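Local coordinates for glutathione S-transferase (Sphingobium chungbukense, PDB 6M1T), which binds glutathione and, as a beta-class glutathione S-transferase, probably conjugates it to electrophilic compounds in detoxification, at residues F100-F105 against H132-L136; S6-L12 against A194-L200. One frame throughout, in Å; residues are numbered along the deposited sequence. Where two conformers were deposited one is given.

Interaction 1. Residues F100-F105 against H132-L136; sequences FLGSEF and HLGAL. With GSH (glutathione), chain G.
The imidazole of H132 lies against F100 and F105, and the three rings form an aromatic cluster. F105 turns its edge to the imidazole face, displaced from the centre, with centroids 5.7 Å apart and planes at 74°. F105 CD1 lies 3.5 Å from H132 CB. F100 meets the imidazole obliquely, F100 CZ coming within 3.4 Å of H132 ND1. Because chi1 of F105 (-164°) sets CG anti to the backbone N, the ring extends toward helix 119-139. There L136 CD1 sits over the centre of one face of the F105 ring, a CH-pi contact 4.0 Å from the centroid and 11° off the normal, while L133 CD2 touches the ring edge at CZ. These helices belong to the all-helical C-terminal domain of the GST fold and run roughly antiparallel; the axes of the short segments come no nearer than 12.9 Å, spanned by the side chains of F100, F105, H132 and L136. A water lying in the imidazole plane is 3.2 Å from H132 NE2 and donates to E104 OE2. The same carboxylate forms a salt bridge with K107 of the second subunit, and its OE1 accepts from N1 of the glutathione held mainly by that subunit, at 2.9 Å. An alanine in place of H132 would probably leave the F105 edge without its ring face, F100 CZ without its neighbour and the water without its imidazole.

Interaction 2. Residues S6-L12 against A194-L200; sequences SPGACSL and ALKAEGL. With GSH (glutathione), chain C.
P7 and E198 bring the two backbones to 5.0 Å between their CA atoms, where a type II turn from S6 to A9 faces the end of helix 189-198, closed by a Schellman motif at G199. E198 reaches into this turn with its chain extended beyond CG. Its OE1 accepts the G8 amide at 2.7 Å, nearly along the C-O axis and with an N-H...O angle of 164°. OE2 takes a bond from a water, which also donates to S6 O and accepts from S11 OG, and OE2 is hydrogen-bonded to H15 as well, so both carboxylate oxygens have partners. L12, with CG anti to its own N (chi1 180°), lays CD1 3.5 Å from E198 OE2 and 3.9 Å from A194 CB. Its side chain crosses that of L195 at about a right angle, CD2 touching L195 CD1, and CD2 meets L200 CD1 tip to tip at 3.8 Å. Beyond this turn C10, a glutathione-binding residue, places SG 3.1 Å from the ligand sulfur SG2. The contact thus ties the loop between strand 2-5 and helix 12-21, in the thioredoxin-like domain, to helix 189-198, which also packs on helix 12-21 through A194 and A197.

Overall arrangement
Along the chain, 6-12 comes first, both segments of interaction 1 follow, and 194-200 comes last, so interaction 2 joins the two ends of a chain whose middle holds interaction 1. Their centres are 21 Å apart, on opposite sides of the chain's centre, and their nearest atoms remain about 8 Å apart. Interaction 1 pairs helices 89-108 and 119-139 within the C-terminal helical domain; interaction 2 joins the thioredoxin-like N-terminal domain to the C-terminal helix 189-198. Each borders a different glutathione: 6-12 lines the site of its own subunit, whereas 100-105 contributes to the second subunit's site, consistent with active sites that depend on the dimer.

Interaction 1. Residues F100-F105 against H132-L136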
ATOM      1  N   PHE A 100      -0.165   4.717  -2.236  1.00 10.29           N
ATOM      2  CA  PHE A 100      -1.038   5.772  -1.702  1.00 11.33           C
ATOM      3  C   PHE A 100      -2.519   5.384  -1.891  1.00 11.48           C
ATOM      4  O   PHE A 100      -3.357   5.569  -0.961  1.00 11.81           O
ATOM      5  CB  PHE A 100      -0.774   7.116  -2.382  1.00 11.48           C
ATOM      6  CG  PHE A 100      -1.792   8.132  -2.011  1.00 13.29           C
ATOM      7  CD1 PHE A 100      -1.671   8.881  -0.854  1.00 13.85           C
ATOM      8  CD2 PHE A 100      -2.861   8.371  -2.856  1.00 14.33           C
ATOM      9  CE1 PHE A 100      -2.619   9.846  -0.525  1.00 15.74           C
ATOM     10  CE2 PHE A 100      -3.817   9.315  -2.519  1.00 14.01           C
ATOM     11  CZ  PHE A 100      -3.691  10.068  -1.368  1.00 15.70           C
ATOM     12  N   LEU A 101      -2.873   4.875  -3.074  1.00 10.81           N
ATOM     13  CA  LEU A 101      -4.283   4.519  -3.348  1.00 10.94           C
ATOM     14  C   LEU A 101      -4.744   3.373  -2.407  1.00 10.61           C
ATOM     15  O   LEU A 101      -5.827   3.489  -1.874  1.00  9.22           O
ATOM     16  CB  LEU A 101      -4.396   4.128  -4.818  1.00 12.33           C
ATOM     17  CG  LEU A 101      -4.222   5.305  -5.788  1.00 14.34           C
ATOM     18  CD1 LEU A 101      -4.241   4.809  -7.228  1.00 16.23           C
ATOM     19  CD2 LEU A 101      -5.289   6.320  -5.562  1.00 15.53           C
ATOM     20  N   GLY A 102      -3.932   2.342  -2.245  1.00 10.34           N
ATOM     21  CA  GLY A 102      -4.255   1.149  -1.425  1.00 11.78           C
ATOM     22  C   GLY A 102      -4.221   1.421   0.075  1.00 11.82           C
ATOM     23  O   GLY A 102      -5.100   0.921   0.793  1.00 11.84           O
ATOM     24  N   SER A 103      -3.265   2.222   0.525  1.00 12.65           N
ATOM     25  CA  SER A 103      -2.941   2.425   1.956  1.00 13.60           C
ATOM     26  C   SER A 103      -3.659   3.669   2.492  1.00 13.37           C
ATOM     27  O   SER A 103      -3.994   3.684   3.665  1.00 14.71           O
ATOM     28  CB  SER A 103      -1.403   2.428   2.116  1.00 15.85           C
ATOM     29  OG  SER A 103      -1.254   1.011   1.910  0.50 22.94           O
ATOM     30  N   GLU A 104      -3.930   4.696   1.688  1.00 13.54           N
ATOM     31  CA  GLU A 104      -4.537   5.948   2.237  1.00 12.66           C
ATOM     32  C   GLU A 104      -5.967   6.139   1.697  1.00 13.10           C
ATOM     33  O   GLU A 104      -6.876   6.231   2.499  1.00 13.10           O
ATOM     34  CB  GLU A 104      -3.679   7.157   1.868  1.00 13.81           C
ATOM     35  CG  GLU A 104      -2.237   7.038   2.356  1.00 15.22           C
ATOM     36  CD  GLU A 104      -2.081   7.052   3.874  1.00 17.72           C
ATOM     37  OE1 GLU A 104      -0.974   6.780   4.355  1.00 20.41           O
ATOM     38  OE2 GLU A 104      -3.058   7.296   4.570  1.00 16.40           O
ATOM     39  N   PHE A 105      -6.147   6.205   0.382  1.00 13.14           N
ATOM     40  CA  PHE A 105      -7.456   6.552  -0.250  1.00 13.24           C
ATOM     41  C   PHE A 105      -8.495   5.447   0.012  1.00 12.69           C
ATOM     42  O   PHE A 105      -9.524   5.707   0.613  1.00 12.89           O
ATOM     43  CB  PHE A 105      -7.270   6.821  -1.743  1.00 13.90           C
ATOM     44  CG  PHE A 105      -8.442   7.537  -2.365  1.00 14.55           C
ATOM     45  CD1 PHE A 105      -9.093   8.543  -1.667  1.00 15.29           C
ATOM     46  CD2 PHE A 105      -8.917   7.182  -3.621  1.00 16.55           C
ATOM     47  CE1 PHE A 105     -10.160   9.226  -2.240  1.00 16.47           C
ATOM     48  CE2 PHE A 105     -10.003   7.854  -4.180  1.00 16.24           C
ATOM     49  CZ  PHE A 105     -10.613   8.865  -3.488  1.00 16.08           C
ATOM     50  N   HIS A 132      -9.032  14.010   0.476  1.00 22.92           N
ATOM     51  CA  HIS A 132      -8.294  13.259  -0.558  1.00 21.30           C
ATOM     52  C   HIS A 132      -8.756  13.727  -1.945  1.00 19.89           C
ATOM     53  O   HIS A 132      -7.903  13.846  -2.836  1.00 21.83           O
ATOM     54  CB  HIS A 132      -8.510  11.747  -0.350  1.00 20.53           C
ATOM     55  CG  HIS A 132      -7.595  11.170   0.678  1.00 19.91           C
ATOM     56  ND1 HIS A 132      -6.227  11.318   0.596  1.00 19.94           N
ATOM     57  CD2 HIS A 132      -7.818  10.386   1.762  1.00 21.71           C
ATOM     58  CE1 HIS A 132      -5.637  10.674   1.593  1.00 21.30           C
ATOM     59  NE2 HIS A 132      -6.575  10.104   2.323  1.00 19.13           N
ATOM     60  N   LEU A 133     -10.054  13.883  -2.119  1.00 20.53           N
ATOM     61  CA  LEU A 133     -10.676  14.214  -3.420  1.00 19.77           C
ATOM     62  C   LEU A 133     -10.193  15.641  -3.826  1.00 21.81           C
ATOM     63  O   LEU A 133      -9.797  15.814  -4.973  1.00 21.27           O
ATOM     64  CB  LEU A 133     -12.201  14.108  -3.289  1.00 20.52           C
ATOM     65  CG  LEU A 133     -12.836  12.704  -3.246  1.00 18.85           C
ATOM     66  CD1 LEU A 133     -14.309  12.736  -2.894  1.00 19.81           C
ATOM     67  CD2 LEU A 133     -12.635  11.943  -4.540  1.00 19.67           C
ATOM     68  N   GLY A 134     -10.204  16.607  -2.902  1.00 23.88           N
ATOM     69  CA  GLY A 134      -9.689  17.987  -3.105  1.00 23.60           C
ATOM     70  C   GLY A 134      -8.253  17.983  -3.613  1.00 25.57           C
ATOM     71  O   GLY A 134      -7.969  18.666  -4.628  1.00 25.33           O
ATOM     72  N   ALA A 135      -7.353  17.213  -2.988  1.00 21.99           N
ATOM     73  CA  ALA A 135      -5.928  17.163  -3.386  1.00 24.52           C
ATOM     74  C   ALA A 135      -5.780  16.451  -4.732  1.00 23.90           C
ATOM     75  O   ALA A 135      -4.912  16.850  -5.540  1.00 21.81           O
ATOM     76  CB  ALA A 135      -5.088  16.488  -2.338  1.00 25.66           C
ATOM     77  N   LEU A 136      -6.516  15.358  -4.928  1.00 21.13           N
ATOM     78  CA  LEU A 136      -6.497  14.637  -6.223  1.00 19.70           C
ATOM     79  C   LEU A 136      -7.028  15.583  -7.312  1.00 19.51           C
ATOM     80  O   LEU A 136      -6.407  15.579  -8.402  1.00 22.49           O
ATOM     81  CB  LEU A 136      -7.327  13.362  -6.100  1.00 20.60           C
ATOM     82  CG  LEU A 136      -6.632  12.265  -5.285  1.00 19.83           C
ATOM     83  CD1 LEU A 136      -7.643  11.221  -4.838  1.00 21.19           C
ATOM     84  CD2 LEU A 136      -5.465  11.661  -6.051  1.00 20.48           C
TER
HETATM   85  N1  GSH G 301       1.149   5.038   3.548  1.00 17.35           N
HETATM   86  CA1 GSH G 301       2.284   5.821   4.096  1.00 17.22           C
HETATM   87  C1  GSH G 301       3.616   5.058   3.863  1.00 18.72           C
HETATM   88  O11 GSH G 301       4.669   5.748   3.700  1.00 18.98           O
HETATM   89  O12 GSH G 301       3.569   3.813   3.800  1.00 19.87           O
HETATM   90  CB1 GSH G 301       1.941   6.122   5.562  1.00 17.19           C
HETATM   91  CG1 GSH G 301       3.037   6.848   6.321  1.00 15.40           C
HETATM   92  CD1 GSH G 301       2.536   7.234   7.698  1.00 18.12           C
HETATM   93  OE1 GSH G 301       1.367   7.048   8.040  1.00 14.11           O
HETATM   94  N2  GSH G 301       3.443   7.806   8.482  1.00 15.49           N
HETATM   95  CA2 GSH G 301       3.186   8.303   9.819  1.00 16.39           C
HETATM   96  C2  GSH G 301       3.049   9.816   9.854  1.00 16.43           C
HETATM   97  O2  GSH G 301       3.839  10.557   9.266  1.00 16.32           O
HETATM   98  CB2 GSH G 301       4.270   7.801  10.765  1.00 16.05           C
HETATM   99  SG2 GSH G 301       4.194   6.015  11.015  1.00 20.09           S
HETATM  100  N3  GSH G 301       2.036  10.295  10.550  1.00 18.57           N
HETATM  101  CA3 GSH G 301       1.830  11.707  10.732  1.00 24.70           C
HETATM  102  C3  GSH G 301       0.500  12.160  10.140  1.00 29.03           C
HETATM  103  O31 GSH G 301       0.208  13.360  10.269  1.00 38.25           O
HETATM  104  O32 GSH G 301      -0.209  11.281   9.588  1.00 33.61           O
HETATM  105  O   HOH W   1      -4.406   9.434   4.531  1.00 30.59           O

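Interaction 2. Residues S6-L12 against A194-L200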
ATOM      1  N   SER A   6     -15.469  -9.151  -6.968  1.00 13.41           N
ATOM      2  CA  SER A   6     -16.839  -8.810  -6.527  1.00 14.66           C
ATOM      3  C   SER A   6     -17.245  -7.541  -7.287  1.00 14.78           C
ATOM      4  O   SER A   6     -16.510  -6.564  -7.299  1.00 13.44           O
ATOM      5  CB  SER A   6     -16.851  -8.646  -5.024  1.00 16.62           C
ATOM      6  OG  SER A   6     -18.173  -8.352  -4.609  1.00 15.01           O
ATOM      7  N   PRO A   7     -18.388  -7.521  -8.006  1.00 16.70           N
ATOM      8  CA  PRO A   7     -18.688  -6.394  -8.903  1.00 17.05           C
ATOM      9  C   PRO A   7     -18.597  -5.048  -8.201  1.00 15.90           C
ATOM     10  O   PRO A   7     -19.201  -4.859  -7.141  1.00 17.32           O
ATOM     11  CB  PRO A   7     -20.115  -6.654  -9.385  1.00 17.28           C
ATOM     12  CG  PRO A   7     -20.238  -8.145  -9.259  1.00 17.43           C
ATOM     13  CD  PRO A   7     -19.459  -8.526  -8.006  1.00 17.06           C
ATOM     14  N   GLY A   8     -17.864  -4.132  -8.809  1.00 17.29           N
ATOM     15  CA  GLY A   8     -17.779  -2.745  -8.331  1.00 17.58           C
ATOM     16  C   GLY A   8     -16.733  -2.574  -7.238  1.00 19.54           C
ATOM     17  O   GLY A   8     -16.442  -1.387  -6.882  1.00 20.78           O
ATOM     18  N   ALA A   9     -16.149  -3.676  -6.730  1.00 18.04           N
ATOM     19  CA  ALA A   9     -15.148  -3.631  -5.635  1.00 16.44           C
ATOM     20  C   ALA A   9     -13.806  -3.226  -6.233  1.00 16.51           C
ATOM     21  O   ALA A   9     -13.756  -2.970  -7.469  1.00 16.38           O
ATOM     22  CB  ALA A   9     -15.094  -4.962  -4.915  1.00 16.18           C
ATOM     23  N   CYS A  10     -12.736  -3.145  -5.419  1.00 14.60           N
ATOM     24  CA  CYS A  10     -11.427  -2.671  -5.932  1.00 13.95           C
ATOM     25  C   CYS A  10     -10.865  -3.697  -6.930  1.00 11.78           C
ATOM     26  O   CYS A  10      -9.941  -3.314  -7.740  1.00 10.16           O
ATOM     27  CB  CYS A  10     -10.463  -2.366  -4.797  1.00 17.75           C
ATOM     28  SG  CYS A  10     -10.234  -3.876  -3.840  1.00 21.52           S
ATOM     29  N   SER A  11     -11.419  -4.921  -6.984  1.00  9.42           N
ATOM     30  CA  SER A  11     -11.111  -5.940  -8.034  1.00  9.63           C
ATOM     31  C   SER A  11     -11.441  -5.474  -9.461  1.00  9.72           C
ATOM     32  O   SER A  11     -10.856  -6.062 -10.441  1.00  9.68           O
ATOM     33  CB  SER A  11     -11.771  -7.278  -7.735  1.00  9.25           C
ATOM     34  OG  SER A  11     -13.138  -7.127  -7.424  1.00  9.35           O
ATOM     35  N   LEU A  12     -12.333  -4.491  -9.620  1.00 10.30           N
ATOM     36  CA  LEU A  12     -12.588  -3.902 -10.970  1.00 10.69           C
ATOM     37  C   LEU A  12     -11.269  -3.412 -11.582  1.00 11.34           C
ATOM     38  O   LEU A  12     -11.129  -3.462 -12.794  1.00 12.27           O
ATOM     39  CB  LEU A  12     -13.648  -2.817 -10.840  1.00 10.27           C
ATOM     40  CG  LEU A  12     -14.061  -2.079 -12.110  1.00 10.84           C
ATOM     41  CD1 LEU A  12     -14.635  -3.017 -13.173  1.00 10.47           C
ATOM     42  CD2 LEU A  12     -15.075  -1.023 -11.745  1.00 11.00           C
ATOM     43  N   ALA A 194     -15.496  -3.933 -19.033  1.00 16.52           N
ATOM     44  CA  ALA A 194     -15.429  -4.393 -17.609  1.00 16.77           C
ATOM     45  C   ALA A 194     -16.676  -3.930 -16.852  1.00 17.75           C
ATOM     46  O   ALA A 194     -17.278  -4.737 -16.144  1.00 16.04           O
ATOM     47  CB  ALA A 194     -14.177  -3.931 -16.908  1.00 16.50           C
ATOM     48  N   LEU A 195     -17.102  -2.679 -17.055  1.00 19.18           N
ATOM     49  CA  LEU A 195     -18.297  -2.135 -16.355  1.00 21.78           C
ATOM     50  C   LEU A 195     -19.486  -3.020 -16.740  1.00 21.44           C
ATOM     51  O   LEU A 195     -20.253  -3.408 -15.863  1.00 21.29           O
ATOM     52  CB  LEU A 195     -18.526  -0.670 -16.765  1.00 24.36           C
ATOM     53  CG  LEU A 195     -18.038   0.480 -15.882  1.00 30.41           C
ATOM     54  CD1 LEU A 195     -17.023   0.102 -14.811  1.00 29.68           C
ATOM     55  CD2 LEU A 195     -17.483   1.601 -16.749  1.00 30.10           C
ATOM     56  N   LYS A 196     -19.623  -3.379 -18.024  1.00 22.99           N
ATOM     57  CA  LYS A 196     -20.755  -4.189 -18.526  1.00 23.16           C
ATOM     58  C   LYS A 196     -20.640  -5.612 -17.978  1.00 22.33           C
ATOM     59  O   LYS A 196     -21.653  -6.113 -17.444  1.00 18.42           O
ATOM     60  CB  LYS A 196     -20.835  -4.147 -20.067  1.00 27.96           C
ATOM     61  CG  LYS A 196     -22.103  -4.760 -20.654  1.00 33.79           C
ATOM     62  CD  LYS A 196     -22.398  -4.387 -22.096  1.00 41.65           C
ATOM     63  CE  LYS A 196     -23.676  -5.004 -22.642  1.00 44.18           C
ATOM     64  NZ  LYS A 196     -23.639  -5.134 -24.127  1.00 49.25           N
ATOM     65  N   ALA A 197     -19.471  -6.264 -18.073  1.00 19.99           N
ATOM     66  CA  ALA A 197     -19.280  -7.649 -17.573  1.00 17.68           C
ATOM     67  C   ALA A 197     -19.609  -7.769 -16.071  1.00 16.29           C
ATOM     68  O   ALA A 197     -20.006  -8.877 -15.653  1.00 16.73           O
ATOM     69  CB  ALA A 197     -17.869  -8.136 -17.862  1.00 19.30           C
ATOM     70  N   GLU A 198     -19.419  -6.716 -15.277  1.00 15.62           N
ATOM     71  CA  GLU A 198     -19.655  -6.747 -13.806  1.00 18.28           C
ATOM     72  C   GLU A 198     -21.092  -6.299 -13.478  1.00 21.93           C
ATOM     73  O   GLU A 198     -21.525  -6.523 -12.311  1.00 18.89           O
ATOM     74  CB  GLU A 198     -18.663  -5.876 -13.050  1.00 17.41           C
ATOM     75  CG  GLU A 198     -17.257  -6.460 -13.058  1.00 15.66           C
ATOM     76  CD  GLU A 198     -16.325  -5.914 -11.983  1.00 15.22           C
ATOM     77  OE1 GLU A 198     -16.801  -5.164 -11.110  1.00 15.28           O
ATOM     78  OE2 GLU A 198     -15.112  -6.254 -12.018  1.00 13.98           O
ATOM     79  N   GLY A 199     -21.821  -5.814 -14.495  1.00 26.08           N
ATOM     80  CA  GLY A 199     -23.242  -5.417 -14.373  1.00 26.40           C
ATOM     81  C   GLY A 199     -23.365  -4.024 -13.808  1.00 25.35           C
ATOM     82  O   GLY A 199     -24.336  -3.758 -13.110  1.00 31.20           O
ATOM     83  N   LEU A 200     -22.401  -3.151 -14.059  1.00 25.14           N
ATOM     84  CA  LEU A 200     -22.345  -1.833 -13.375  1.00 29.60           C
ATOM     85  C   LEU A 200     -22.954  -0.741 -14.275  1.00 34.23           C
ATOM     86  O   LEU A 200     -23.150   0.355 -13.763  1.00 32.59           O
ATOM     87  CB  LEU A 200     -20.902  -1.498 -13.004  1.00 27.44           C
ATOM     88  CG  LEU A 200     -20.199  -2.524 -12.112  1.00 25.25           C
ATOM     89  CD1 LEU A 200     -18.760  -2.108 -11.896  1.00 23.75           C
ATOM     90  CD2 LEU A 200     -20.926  -2.725 -10.789  1.00 26.59           C
TER
HETATM   91  N1  GSH C 301      -5.079  -4.284   0.529  1.00 11.67           N
HETATM   92  CA1 GSH C 301      -5.947  -5.077  -0.359  1.00 12.34           C
HETATM   93  C1  GSH C 301      -5.588  -4.801  -1.826  1.00 13.09           C
HETATM   94  O11 GSH C 301      -5.051  -3.710  -2.059  1.00 14.29           O
HETATM   95  O12 GSH C 301      -5.876  -5.712  -2.675  1.00 13.25           O
HETATM   96  CB1 GSH C 301      -7.398  -4.694  -0.058  1.00 12.53           C
HETATM   97  CG1 GSH C 301      -8.426  -5.631  -0.632  1.00 12.37           C
HETATM   98  CD1 GSH C 301      -9.809  -5.274  -0.091  1.00 12.64           C
HETATM   99  OE1 GSH C 301      -9.978  -4.635   0.956  1.00 13.32           O
HETATM  100  N2  GSH C 301     -10.831  -5.747  -0.791  1.00 12.30           N
HETATM  101  CA2 GSH C 301     -12.231  -5.611  -0.441  1.00 14.17           C
HETATM  102  C2  GSH C 301     -12.796  -6.896   0.139  1.00 15.13           C
HETATM  103  O2  GSH C 301     -12.591  -7.969  -0.429  1.00 16.20           O
HETATM  104  CB2 GSH C 301     -13.067  -5.159  -1.637  1.00 14.64           C
HETATM  105  SG2 GSH C 301     -12.787  -3.425  -2.114  1.00 16.62           S
HETATM  106  N3  GSH C 301     -13.424  -6.787   1.296  1.00 16.94           N
HETATM  107  CA3 GSH C 301     -14.045  -7.911   1.953  1.00 20.22           C
HETATM  108  C3  GSH C 301     -13.570  -8.090   3.397  1.00 25.76           C
HETATM  109  O31 GSH C 301     -12.585  -7.422   3.771  1.00 29.59           O
HETATM  110  O32 GSH C 301     -14.185  -8.919   4.100  1.00 31.96           O
HETATM  111  O   HOH W   2     -14.617  -6.441  -9.541  1.00 14.56           O